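Local coordinates for plasmin and fibronectin-binding protein A (Streptococcus pneumoniae, PDB 4MR0) that acts as a fibronectin-dependent adhesin and invasin that binds human fibronectin, plasmin, plasminogen and serum albumin, at residues A[187-192]-A[199-204]; A[270-273]-A[279-282]; A[464-469]-A[483-488]; A[504-509]-A[518-523]. All blocks are in the same frame, centred on the assembly; numbering follows the deposited sequence.

Contact 1. Residues A[187-192]-A[199-204]; sequences KNHPSI and FTDDGA. With MN (manganese (II) ion), chain F.
His189 and Thr200 meet at a manganese ion, the imidazole through NE2 at 2.3 Å and the main chain through Thr200 O at 2.2 Å. Glu162 and three waters complete a six-ligand shell. Two of these waters also tie the ion to the loop: one donates to Phe199 O, and the oxygen of the other lies 2.8 Å from Asp201 OD2, to which it donates. His189 ND1, on the far side of the imidazole from the metal, donates to Pro190 O at 2.7 Å. That oxygen lies in the ring plane, so the bond fixes the rotation of the ring and points NE2 at the ion. Phe199 brings an edge against a face of the imidazole, a T-shaped pair with planes 84° apart and centroids separated by 5.1 Å. Both segments lie where loops meet the strands of the parallel beta-helix, the pectate lyase-like fold of this fragment. The first runs into the short strand that holds Ile192; the second, a loop, closes with a type II turn from Asp201 to Ala204. Pro190 backs the aromatic pair, its CG 4.0 Å from the Phe199 centroid in a CH-pi contact over the ring face. Farther out, one water joins Asn188 O to Asp202 N. A second bridges Asn188 OD1 and Asp202 OD2, whose amide and carboxylate planes are nearly perpendicular, while Asp202 OD1 bonds to Gln205.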
loop_
_atom_site.group_PDB
_atom_site.type_symbol
_atom_site.label_atom_id
_atom_site.label_comp_id
_atom_site.label_asym_id
_atom_site.label_seq_id
_atom_site.Cartn_x
_atom_site.Cartn_y
_atom_site.Cartn_z
ATOM N N LYS A 187 12.109 5.227 -23.895
ATOM C CA LYS A 187 13.350 4.907 -23.190
ATOM C C LYS A 187 13.715 5.967 -22.146
ATOM O O LYS A 187 13.567 7.162 -22.397
ATOM C CB LYS A 187 14.486 4.797 -24.213
ATOM C CG LYS A 187 15.789 4.274 -23.660
ATOM C CD LYS A 187 15.696 2.785 -23.394
ATOM C CE LYS A 187 17.001 2.255 -22.841
ATOM N NZ LYS A 187 16.925 0.787 -22.607
ATOM N N ASN A 188 14.188 5.531 -20.977
ATOM C CA ASN A 188 14.600 6.463 -19.921
ATOM C C ASN A 188 13.464 7.441 -19.624
ATOM O O ASN A 188 13.702 8.625 -19.358
ATOM C CB ASN A 188 15.831 7.247 -20.399
ATOM C CG ASN A 188 16.511 8.023 -19.282
ATOM O OD1 ASN A 188 17.070 9.099 -19.511
ATOM N ND2 ASN A 188 16.487 7.471 -18.073
ATOM N N HIS A 189 12.234 6.934 -19.644
ATOM C CA HIS A 189 11.055 7.774 -19.458
ATOM C C HIS A 189 9.961 7.003 -18.714
ATOM O O HIS A 189 9.802 5.793 -18.896
ATOM C CB HIS A 189 10.588 8.188 -20.861
ATOM C CG HIS A 189 9.504 9.218 -20.893
ATOM N ND1 HIS A 189 8.210 8.959 -20.488
ATOM C CD2 HIS A 189 9.497 10.483 -21.383
ATOM C CE1 HIS A 189 7.454 10.016 -20.734
ATOM N NE2 HIS A 189 8.211 10.953 -21.277
ATOM N N PRO A 190 9.195 7.692 -17.851
ATOM C CA PRO A 190 8.141 6.977 -17.129
ATOM C C PRO A 190 7.025 6.497 -18.055
ATOM O O PRO A 190 6.818 7.049 -19.136
ATOM C CB PRO A 190 7.657 8.005 -16.106
ATOM C CG PRO A 190 7.957 9.324 -16.762
ATOM C CD PRO A 190 9.314 9.085 -17.384
ATOM N N SER A 191 6.325 5.451 -17.632
ATOM C CA SER A 191 5.216 4.903 -18.404
ATOM C C SER A 191 4.013 4.913 -17.468
ATOM O O SER A 191 3.506 3.869 -17.062
ATOM C CB SER A 191 5.536 3.478 -18.864
ATOM O OG SER A 191 4.508 2.959 -19.697
ATOM N N ILE A 192 3.588 6.120 -17.110
ATOM C CA ILE A 192 2.454 6.345 -16.220
ATOM C C ILE A 192 1.456 7.150 -17.040
ATOM O O ILE A 192 1.798 8.197 -17.586
ATOM C CB ILE A 192 2.907 7.135 -14.979
ATOM C CG1 ILE A 192 3.994 6.334 -14.245
ATOM C CG2 ILE A 192 1.711 7.435 -14.068
ATOM C CD1 ILE A 192 4.650 7.072 -13.070
ATOM N N PHE A 199 5.345 16.930 -17.503
ATOM C CA PHE A 199 6.556 16.133 -17.617
ATOM C C PHE A 199 6.858 16.009 -19.107
ATOM O O PHE A 199 5.957 15.768 -19.911
ATOM C CB PHE A 199 6.380 14.738 -17.002
ATOM C CG PHE A 199 7.645 13.918 -17.015
ATOM C CD1 PHE A 199 8.044 13.243 -18.170
ATOM C CD2 PHE A 199 8.477 13.885 -15.897
ATOM C CE1 PHE A 199 9.252 12.550 -18.213
ATOM C CE2 PHE A 199 9.692 13.194 -15.929
ATOM C CZ PHE A 199 10.081 12.527 -17.090
ATOM N N THR A 200 8.120 16.196 -19.472
ATOM C CA THR A 200 8.545 16.095 -20.865
ATOM C C THR A 200 9.599 14.998 -20.970
ATOM O O THR A 200 9.320 13.894 -21.429
ATOM C CB THR A 200 9.141 17.430 -21.363
ATOM O OG1 THR A 200 10.119 17.904 -20.427
ATOM C CG2 THR A 200 8.049 18.477 -21.512
ATOM N N ASP A 201 10.813 15.305 -20.532
ATOM C CA ASP A 201 11.895 14.327 -20.560
ATOM C C ASP A 201 12.725 14.466 -19.297
ATOM O O ASP A 201 12.686 15.501 -18.630
ATOM C CB ASP A 201 12.786 14.539 -21.787
ATOM C CG ASP A 201 11.998 14.533 -23.088
ATOM O OD1 ASP A 201 11.513 15.610 -23.498
ATOM O OD2 ASP A 201 11.846 13.447 -23.691
ATOM N N ASP A 202 13.467 13.421 -18.959
ATOM C CA ASP A 202 14.301 13.462 -17.766
ATOM C C ASP A 202 15.366 14.537 -17.975
ATOM O O ASP A 202 15.953 14.641 -19.056
ATOM C CB ASP A 202 14.941 12.093 -17.528
ATOM C CG ASP A 202 15.684 12.019 -16.211
ATOM O OD1 ASP A 202 15.234 12.659 -15.235
ATOM O OD2 ASP A 202 16.709 11.308 -16.147
ATOM N N GLY A 203 15.593 15.349 -16.950
ATOM C CA GLY A 203 16.569 16.415 -17.052
ATOM C C GLY A 203 15.883 17.733 -17.341
ATOM O O GLY A 203 16.493 18.798 -17.242
ATOM N N ALA A 204 14.603 17.660 -17.693
ATOM C CA ALA A 204 13.814 18.852 -17.997
ATOM C C ALA A 204 12.612 18.982 -17.060
ATOM O O ALA A 204 11.652 19.692 -17.372
ATOM C CB ALA A 204 13.337 18.806 -19.438
HETATM MN MN MN F . 7.733 12.822 -22.580
HETATM O O HOH W 1 18.619 11.022 -17.887
HETATM O O HOH W 2 13.409 11.010 -20.540
HETATM O O HOH W 3 5.882 13.483 -21.230
HETATM O O HOH W 4 9.363 12.255 -24.227
HETATM O O HOH W 5 7.230 14.762 -23.641
#

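Contact 2. Residues A[270-273]-A[279-282]; sequences IQIA and LVDN. With MN (manganese (II) ion), chain G.
The apolar interior of the parallel beta-helix is crossed here, between strand 270-273, which lies in the first curated PbH1 repeat, and strand 278-289, the next along the chain. The two strands belong to different faces of the solenoid: 270-273 pairs with 243-252 and 306-308, whereas 278-289 pairs with 254-257, 260-265 and 329-337. No hydrogen bond links residues 270-273 to 279-282; methyl groups do the touching. Ile270 and Val280 reach toward each other tip to tip, Ile270 CD1 lying 4.2 Å from Val280 CG2. Ile272 comes to the same methyl group, its CD1 4.5 Å from Val280 CG2, so one branch of the valine faces both isoleucine tips. Each isoleucine sets CG1 opposite its own carbonyl carbon and continues straight to CD1 (chi2 172° in Ile270), which extends the terminal methyl toward Val280. Phe285 packs on both Ile270 and Val280, and Val329 and Ile331 of the following coil add further apolar neighbours. Between the two isoleucines Gln271 points away from Val280 yet is buried, and its OE1 binds a manganese ion at 2.3 Å, together with Gln306, Glu308 and Gly314. Gln271 NE2 is hydrogen-bonded to Tyr317 OH, which leaves the amide held at both ends. The strand therefore carries a metal ligand on one side and core methyls on the other, and its contact with Val280 rests on dispersion and the exclusion of water, with no directional bond.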
loop_
_atom_site.group_PDB
_atom_site.type_symbol
_atom_site.label_atom_id
_atom_site.label_comp_id
_atom_site.label_asym_id
_atom_site.label_seq_id
_atom_site.Cartn_x
_atom_site.Cartn_y
_atom_site.Cartn_z
ATOM N N ILE A 270 -0.635 3.648 -8.540
ATOM C CA ILE A 270 -0.907 5.005 -8.098
ATOM C C ILE A 270 0.147 5.502 -7.120
ATOM O O ILE A 270 0.552 4.781 -6.215
ATOM C CB ILE A 270 -2.275 5.091 -7.375
ATOM C CG1 ILE A 270 -3.405 4.688 -8.326
ATOM C CG2 ILE A 270 -2.497 6.509 -6.838
ATOM C CD1 ILE A 270 -4.767 4.562 -7.640
ATOM N N GLN A 271 0.593 6.740 -7.313
ATOM C CA GLN A 271 1.543 7.371 -6.399
ATOM C C GLN A 271 0.882 8.663 -5.949
ATOM O O GLN A 271 0.477 9.482 -6.771
ATOM C CB GLN A 271 2.877 7.695 -7.076
ATOM C CG GLN A 271 3.718 6.474 -7.415
ATOM C CD GLN A 271 4.991 6.837 -8.160
ATOM O OE1 GLN A 271 5.954 7.325 -7.568
ATOM N NE2 GLN A 271 4.997 6.605 -9.469
ATOM N N ILE A 272 0.768 8.827 -4.638
ATOM C CA ILE A 272 0.154 10.006 -4.043
ATOM C C ILE A 272 1.266 10.634 -3.229
ATOM O O ILE A 272 1.657 10.098 -2.191
ATOM C CB ILE A 272 -1.018 9.593 -3.117
ATOM C CG1 ILE A 272 -2.070 8.839 -3.932
ATOM C CG2 ILE A 272 -1.635 10.824 -2.453
ATOM C CD1 ILE A 272 -3.127 8.136 -3.077
ATOM N N ALA A 273 1.776 11.761 -3.715
ATOM C CA ALA A 273 2.893 12.449 -3.075
ATOM C C ALA A 273 2.586 13.904 -2.783
ATOM O O ALA A 273 2.200 14.654 -3.678
ATOM C CB ALA A 273 4.129 12.360 -3.979
ATOM N N LEU A 279 -8.879 10.264 -2.225
ATOM C CA LEU A 279 -9.692 9.085 -1.987
ATOM C C LEU A 279 -9.605 8.131 -3.172
ATOM O O LEU A 279 -9.723 8.547 -4.319
ATOM C CB LEU A 279 -11.161 9.489 -1.788
ATOM C CG LEU A 279 -12.200 8.365 -1.664
ATOM C CD1 LEU A 279 -11.974 7.600 -0.364
ATOM C CD2 LEU A 279 -13.615 8.951 -1.688
ATOM N N VAL A 280 -9.359 6.863 -2.878
ATOM C CA VAL A 280 -9.344 5.815 -3.889
ATOM C C VAL A 280 -10.472 4.945 -3.340
ATOM O O VAL A 280 -10.389 4.467 -2.211
ATOM C CB VAL A 280 -8.013 5.050 -3.896
ATOM C CG1 VAL A 280 -8.101 3.866 -4.853
ATOM C CG2 VAL A 280 -6.879 5.998 -4.335
ATOM N N ASP A 281 -11.531 4.758 -4.121
ATOM C CA ASP A 281 -12.682 4.006 -3.638
ATOM C C ASP A 281 -13.277 3.019 -4.644
ATOM O O ASP A 281 -13.285 3.276 -5.850
ATOM C CB ASP A 281 -13.751 5.020 -3.187
ATOM C CG ASP A 281 -14.985 4.368 -2.552
ATOM O OD1 ASP A 281 -14.880 3.264 -1.982
ATOM O OD2 ASP A 281 -16.070 4.990 -2.609
ATOM N N ASN A 282 -13.742 1.882 -4.127
ATOM C CA ASN A 282 -14.417 0.854 -4.923
ATOM C C ASN A 282 -13.716 0.467 -6.227
ATOM O O ASN A 282 -14.358 0.278 -7.265
ATOM C CB ASN A 282 -15.846 1.338 -5.209
ATOM C CG ASN A 282 -16.748 0.235 -5.733
ATOM O OD1 ASN A 282 -16.674 -0.909 -5.285
ATOM N ND2 ASN A 282 -17.617 0.580 -6.677
HETATM MN MN MN G . 7.020 7.288 -5.521
#

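Contact 3. Residues A[464-469]-A[483-488]; sequences ITVTKN and IELLRV
Glu484 OE1 is gripped by two salt bridges, from Arg449 and Lys446, on the outer side of the strand whose next residue, Leu485, turns inward to meet Ile464 and Val466. Leu485 CD2 is the branch that touches both, 4.2 Å from Ile464 CG2 and 4.3 Å from Val466 CG2. Its second torsion lies off the staggered values (chi2 144°), and the methyl so placed faces both beta-branched residues. Beyond the end of strand 483-486 the chain bends, and Val488 packs against the other branch of Ile464: Val488 CG1 approaches Ile464 CG1 to 3.8 Å as the two side chains cross obliquely. Ile464 thus offers CG2 to the leucine and CG1 to the valine. Apart from Val488, both segments lie in the fourth curated PbH1 repeat, consistent with one coil of the parallel beta-helix, in which 464-467 and 483-486 form parts of different faces and pack across the interior. Strand 464-467 runs between 431-440 and 490-500, and strand 483-486 between 445-451 and 506-509. Leu492 and Val450, from neighbouring coils, cover both Ile464 and Leu485. The main chain is tied to the next coil as well, with Asn497 ND2 donating to Val466 O and Ser511 OG bonded to Val488 N. Arg487, at the bend, bonds through NH1 to Lys452 O and rests one face of its guanidinium on Leu486 CD1.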
loop_
_atom_site.group_PDB
_atom_site.type_symbol
_atom_site.label_atom_id
_atom_site.label_comp_id
_atom_site.label_asym_id
_atom_site.label_seq_id
_atom_site.Cartn_x
_atom_site.Cartn_y
_atom_site.Cartn_z
ATOM N N ILE A 464 0.764 2.465 19.437
ATOM C CA ILE A 464 0.406 1.380 18.538
ATOM C C ILE A 464 -0.767 0.631 19.158
ATOM O O ILE A 464 -0.699 0.234 20.321
ATOM C CB ILE A 464 1.580 0.383 18.382
ATOM C CG1 ILE A 464 2.842 1.115 17.907
ATOM C CG2 ILE A 464 1.185 -0.728 17.425
ATOM C CD1 ILE A 464 2.673 1.878 16.596
ATOM N N THR A 465 -1.827 0.428 18.381
ATOM C CA THR A 465 -3.010 -0.278 18.867
ATOM C C THR A 465 -3.413 -1.400 17.918
ATOM O O THR A 465 -3.636 -1.168 16.725
ATOM C CB THR A 465 -4.218 0.683 19.017
ATOM O OG1 THR A 465 -3.919 1.680 20.002
ATOM C CG2 THR A 465 -5.473 -0.080 19.439
ATOM N N VAL A 466 -3.499 -2.614 18.454
ATOM C CA VAL A 466 -3.899 -3.782 17.678
ATOM C C VAL A 466 -5.090 -4.374 18.428
ATOM O O VAL A 466 -4.919 -5.066 19.445
ATOM C CB VAL A 466 -2.767 -4.825 17.596
ATOM C CG1 VAL A 466 -3.214 -5.997 16.740
ATOM C CG2 VAL A 466 -1.501 -4.185 17.011
ATOM N N THR A 467 -6.291 -4.110 17.922
ATOM C CA THR A 467 -7.502 -4.568 18.598
ATOM C C THR A 467 -8.562 -5.232 17.737
ATOM O O THR A 467 -8.743 -4.890 16.570
ATOM C CB THR A 467 -8.199 -3.390 19.300
ATOM O OG1 THR A 467 -8.475 -2.370 18.327
ATOM C CG2 THR A 467 -7.324 -2.816 20.398
ATOM N N LYS A 468 -9.283 -6.166 18.354
ATOM C CA LYS A 468 -10.382 -6.873 17.715
ATOM C C LYS A 468 -10.136 -7.450 16.331
ATOM O O LYS A 468 -11.056 -7.551 15.526
ATOM C CB LYS A 468 -11.618 -5.967 17.685
ATOM C CG LYS A 468 -12.188 -5.696 19.080
ATOM C CD LYS A 468 -13.496 -4.918 19.045
ATOM C CE LYS A 468 -14.097 -4.825 20.454
ATOM N NZ LYS A 468 -15.356 -4.018 20.511
ATOM N N ASN A 469 -8.897 -7.834 16.052
ATOM C CA ASN A 469 -8.589 -8.444 14.773
ATOM C C ASN A 469 -8.854 -9.941 14.902
ATOM O O ASN A 469 -8.750 -10.509 15.996
ATOM C CB ASN A 469 -7.125 -8.222 14.404
ATOM C CG ASN A 469 -6.787 -6.765 14.232
ATOM O OD1 ASN A 469 -6.309 -6.110 15.157
ATOM N ND2 ASN A 469 -7.044 -6.243 13.047
ATOM N N ILE A 483 1.261 -12.463 15.551
ATOM C CA ILE A 483 1.365 -11.031 15.805
ATOM C C ILE A 483 2.683 -10.701 16.498
ATOM O O ILE A 483 2.952 -11.179 17.605
ATOM C CB ILE A 483 0.205 -10.540 16.698
ATOM C CG1 ILE A 483 -1.131 -10.817 16.005
ATOM C CG2 ILE A 483 0.372 -9.044 17.007
ATOM C CD1 ILE A 483 -2.342 -10.463 16.842
ATOM N N GLU A 484 3.496 -9.878 15.841
ATOM C CA GLU A 484 4.784 -9.474 16.380
ATOM C C GLU A 484 4.850 -7.975 16.635
ATOM O O GLU A 484 4.545 -7.164 15.759
ATOM C CB GLU A 484 5.919 -9.863 15.426
ATOM C CG GLU A 484 7.201 -9.071 15.674
ATOM C CD GLU A 484 8.312 -9.405 14.699
ATOM O OE1 GLU A 484 8.032 -9.521 13.484
ATOM O OE2 GLU A 484 9.471 -9.538 15.148
ATOM N N LEU A 485 5.264 -7.622 17.845
ATOM C CA LEU A 485 5.410 -6.233 18.250
ATOM C C LEU A 485 6.832 -6.120 18.766
ATOM O O LEU A 485 7.164 -6.638 19.837
ATOM C CB LEU A 485 4.386 -5.902 19.333
ATOM C CG LEU A 485 2.991 -6.008 18.708
ATOM C CD1 LEU A 485 1.991 -6.555 19.691
ATOM C CD2 LEU A 485 2.586 -4.639 18.176
ATOM N N LEU A 486 7.668 -5.444 17.985
ATOM C CA LEU A 486 9.077 -5.295 18.304
ATOM C C LEU A 486 9.524 -3.861 18.557
ATOM O O LEU A 486 9.384 -2.986 17.702
ATOM C CB LEU A 486 9.909 -5.903 17.168
ATOM C CG LEU A 486 11.435 -5.804 17.245
ATOM C CD1 LEU A 486 11.959 -6.575 18.459
ATOM C CD2 LEU A 486 12.030 -6.366 15.960
ATOM N N ARG A 487 10.069 -3.647 19.753
ATOM C CA ARG A 487 10.585 -2.362 20.195
ATOM C C ARG A 487 9.660 -1.157 20.128
ATOM O O ARG A 487 10.054 -0.087 19.650
ATOM C CB ARG A 487 11.890 -2.036 19.466
ATOM C CG ARG A 487 12.972 -3.064 19.704
ATOM C CD ARG A 487 14.344 -2.562 19.287
ATOM N NE ARG A 487 15.293 -3.668 19.286
ATOM C CZ ARG A 487 15.396 -4.558 18.306
ATOM N NH1 ARG A 487 14.619 -4.464 17.239
ATOM N NH2 ARG A 487 16.254 -5.561 18.409
ATOM N N VAL A 488 8.433 -1.324 20.612
ATOM C CA VAL A 488 7.488 -0.217 20.659
ATOM C C VAL A 488 7.883 0.529 21.937
ATOM O O VAL A 488 7.939 -0.059 23.023
ATOM C CB VAL A 488 6.027 -0.723 20.748
ATOM C CG1 VAL A 488 5.069 0.454 20.859
ATOM C CG2 VAL A 488 5.697 -1.551 19.513
#

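Contact 4. Residues A[504-509]-A[518-523]; sequences EGIVIE and LNNQFY
Ile506 sends its CD1 methyl across the interior of the last part of the beta-helix, where strand 506-509, which begins in the fifth curated PbH1 repeat, faces strand 515-523. CG1 stands opposite the carbonyl carbon (chi1 -63°) and the chain then runs nearly straight, which places CD1 against both an amide and a ring. Ile506 CD1 lies 3.8 Å from Asn520 CG and the same distance from Asn520 ND2, the two side chains crossing at about a right angle. The same methyl also comes to the edge of the Phe522 ring, Ile506 CD1 lying 4.0 Å from Phe522 CZ and close to the ring plane. Asn520, just before strand 521-523, and Phe522 within it both have CG beside the backbone N (chi1 -52° in Phe522), and both reach Ile506 CD1. The Asn520 amide is buried but well satisfied, OD1 accepting from Asn497 N and ND2 donating to Val494 O. These bonds to the preceding coil, reminiscent of the stacked inward asparagines of pectate lyase-like beta-helices, fix the amide against the methyl. Phe522 also stacks with Tyr529 and touches Ile499 and Ile530. The backbone of Gly505 bonds to Ile483 and Lys528 in the flanking coils. Having no side chain, Gly505 lets the phenyl ring come close to the main chain, its CA 4.2 Å from Phe522 CE1.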
loop_
_atom_site.group_PDB
_atom_site.type_symbol
_atom_site.label_atom_id
_atom_site.label_comp_id
_atom_site.label_asym_id
_atom_site.label_seq_id
_atom_site.Cartn_x
_atom_site.Cartn_y
_atom_site.Cartn_z
ATOM N N GLU A 504 2.877 -19.628 17.785
ATOM C CA GLU A 504 2.838 -18.563 18.782
ATOM C C GLU A 504 1.717 -17.602 18.410
ATOM O O GLU A 504 1.412 -17.420 17.231
ATOM C CB GLU A 504 4.170 -17.809 18.819
ATOM C CG GLU A 504 5.353 -18.678 19.206
ATOM C CD GLU A 504 6.463 -18.642 18.171
ATOM O OE1 GLU A 504 6.178 -18.907 16.981
ATOM O OE2 GLU A 504 7.622 -18.354 18.550
ATOM N N GLY A 505 1.092 -17.003 19.416
ATOM C CA GLY A 505 0.020 -16.070 19.145
ATOM C C GLY A 505 0.579 -14.667 19.037
ATOM O O GLY A 505 0.779 -14.144 17.938
ATOM N N ILE A 506 0.847 -14.061 20.188
ATOM C CA ILE A 506 1.385 -12.711 20.247
ATOM C C ILE A 506 2.780 -12.684 20.858
ATOM O O ILE A 506 3.035 -13.318 21.885
ATOM C CB ILE A 506 0.475 -11.788 21.090
ATOM C CG1 ILE A 506 -0.897 -11.670 20.427
ATOM C CG2 ILE A 506 1.124 -10.414 21.256
ATOM C CD1 ILE A 506 -1.972 -11.103 21.341
ATOM N N VAL A 507 3.682 -11.949 20.218
ATOM C CA VAL A 507 5.035 -11.803 20.722
ATOM C C VAL A 507 5.321 -10.321 20.893
ATOM O O VAL A 507 5.222 -9.550 19.940
ATOM C CB VAL A 507 6.095 -12.390 19.754
ATOM C CG1 VAL A 507 7.493 -12.087 20.286
ATOM C CG2 VAL A 507 5.902 -13.895 19.603
ATOM N N ILE A 508 5.642 -9.925 22.120
ATOM C CA ILE A 508 5.973 -8.540 22.420
ATOM C C ILE A 508 7.416 -8.592 22.897
ATOM O O ILE A 508 7.716 -9.151 23.956
ATOM C CB ILE A 508 5.051 -7.966 23.509
ATOM C CG1 ILE A 508 3.630 -7.860 22.954
ATOM C CG2 ILE A 508 5.548 -6.595 23.955
ATOM C CD1 ILE A 508 2.616 -7.346 23.959
ATOM N N GLU A 509 8.305 -8.010 22.099
ATOM C CA GLU A 509 9.728 -8.042 22.383
ATOM C C GLU A 509 10.409 -6.689 22.483
ATOM O O GLU A 509 10.295 -5.860 21.585
ATOM C CB GLU A 509 10.418 -8.873 21.300
ATOM C CG GLU A 509 11.920 -9.002 21.447
ATOM C CD GLU A 509 12.535 -9.839 20.333
ATOM O OE1 GLU A 509 11.782 -10.565 19.641
ATOM O OE2 GLU A 509 13.771 -9.778 20.162
ATOM N N LEU A 518 -4.981 -6.951 26.811
ATOM C CA LEU A 518 -6.194 -7.399 27.484
ATOM C C LEU A 518 -7.176 -8.267 26.722
ATOM O O LEU A 518 -7.618 -7.935 25.621
ATOM C CB LEU A 518 -6.964 -6.188 28.018
ATOM C CG LEU A 518 -6.210 -5.201 28.909
ATOM C CD1 LEU A 518 -7.057 -3.949 29.101
ATOM C CD2 LEU A 518 -5.877 -5.853 30.246
ATOM N N ASN A 519 -7.515 -9.384 27.351
ATOM C CA ASN A 519 -8.496 -10.325 26.848
ATOM C C ASN A 519 -8.478 -10.729 25.384
ATOM O O ASN A 519 -9.473 -10.592 24.675
ATOM C CB ASN A 519 -9.878 -9.805 27.228
ATOM C CG ASN A 519 -9.954 -9.415 28.698
ATOM O OD1 ASN A 519 -9.593 -10.197 29.572
ATOM N ND2 ASN A 519 -10.420 -8.206 28.971
ATOM N N ASN A 520 -7.339 -11.234 24.936
ATOM C CA ASN A 520 -7.222 -11.723 23.574
ATOM C C ASN A 520 -7.687 -13.177 23.688
ATOM O O ASN A 520 -7.693 -13.736 24.784
ATOM C CB ASN A 520 -5.769 -11.649 23.115
ATOM C CG ASN A 520 -5.273 -10.221 22.991
ATOM O OD1 ASN A 520 -5.628 -9.506 22.053
ATOM N ND2 ASN A 520 -4.454 -9.794 23.944
ATOM N N GLN A 521 -8.104 -13.772 22.577
ATOM C CA GLN A 521 -8.567 -15.159 22.574
ATOM C C GLN A 521 -7.682 -16.022 21.681
ATOM O O GLN A 521 -7.253 -15.588 20.607
ATOM C CB GLN A 521 -10.022 -15.226 22.102
ATOM C CG GLN A 521 -11.039 -14.860 23.176
ATOM C CD GLN A 521 -12.436 -14.657 22.611
ATOM O OE1 GLN A 521 -12.911 -15.446 21.789
ATOM N NE2 GLN A 521 -13.107 -13.598 23.060
ATOM N N PHE A 522 -7.404 -17.243 22.129
ATOM C CA PHE A 522 -6.547 -18.157 21.377
ATOM C C PHE A 522 -7.189 -19.532 21.241
ATOM O O PHE A 522 -7.734 -20.069 22.203
ATOM C CB PHE A 522 -5.194 -18.292 22.081
ATOM C CG PHE A 522 -4.539 -16.976 22.395
ATOM C CD1 PHE A 522 -3.729 -16.343 21.460
ATOM C CD2 PHE A 522 -4.750 -16.361 23.621
ATOM C CE1 PHE A 522 -3.132 -15.113 21.748
ATOM C CE2 PHE A 522 -4.161 -15.135 23.922
ATOM C CZ PHE A 522 -3.353 -14.508 22.983
ATOM N N TYR A 523 -7.114 -20.099 20.043
ATOM C CA TYR A 523 -7.697 -21.408 19.776
ATOM C C TYR A 523 -6.779 -22.269 18.923
ATOM O O TYR A 523 -6.215 -21.806 17.930
ATOM C CB TYR A 523 -9.025 -21.260 19.037
ATOM C CG TYR A 523 -10.026 -20.375 19.730
ATOM C CD1 TYR A 523 -10.840 -20.872 20.744
ATOM C CD2 TYR A 523 -10.158 -19.033 19.370
ATOM C CE1 TYR A 523 -11.768 -20.052 21.384
ATOM C CE2 TYR A 523 -11.077 -18.207 20.003
ATOM C CZ TYR A 523 -11.879 -18.721 21.007
ATOM O OH TYR A 523 -12.786 -17.904 21.639
#

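Overall arrangement
The four contacts follow one another along both the chain and the beta-helix. Contacts 1 and 2 lie with their centres about 22 Å apart and touch where Ile192 CD1 packs 3.6 Å from Gln271 NE2. Contact 1 supplies two ligands to one manganese ion, and contact 2 one ligand to another. Contacts 3 and 4 lie in neighbouring coils, centres about 10 Å apart, joined through adjacent parallel strands: Val507 N lies 2.8 Å from Ile483 O, a probable hydrogen bond, and Leu485 CD1 packs on Ile508 CG1. About 26 Å separates the centres of contacts 2 and 3, and about 49 Å those of contacts 1 and 4, which stand on opposite sides of the chain's centre.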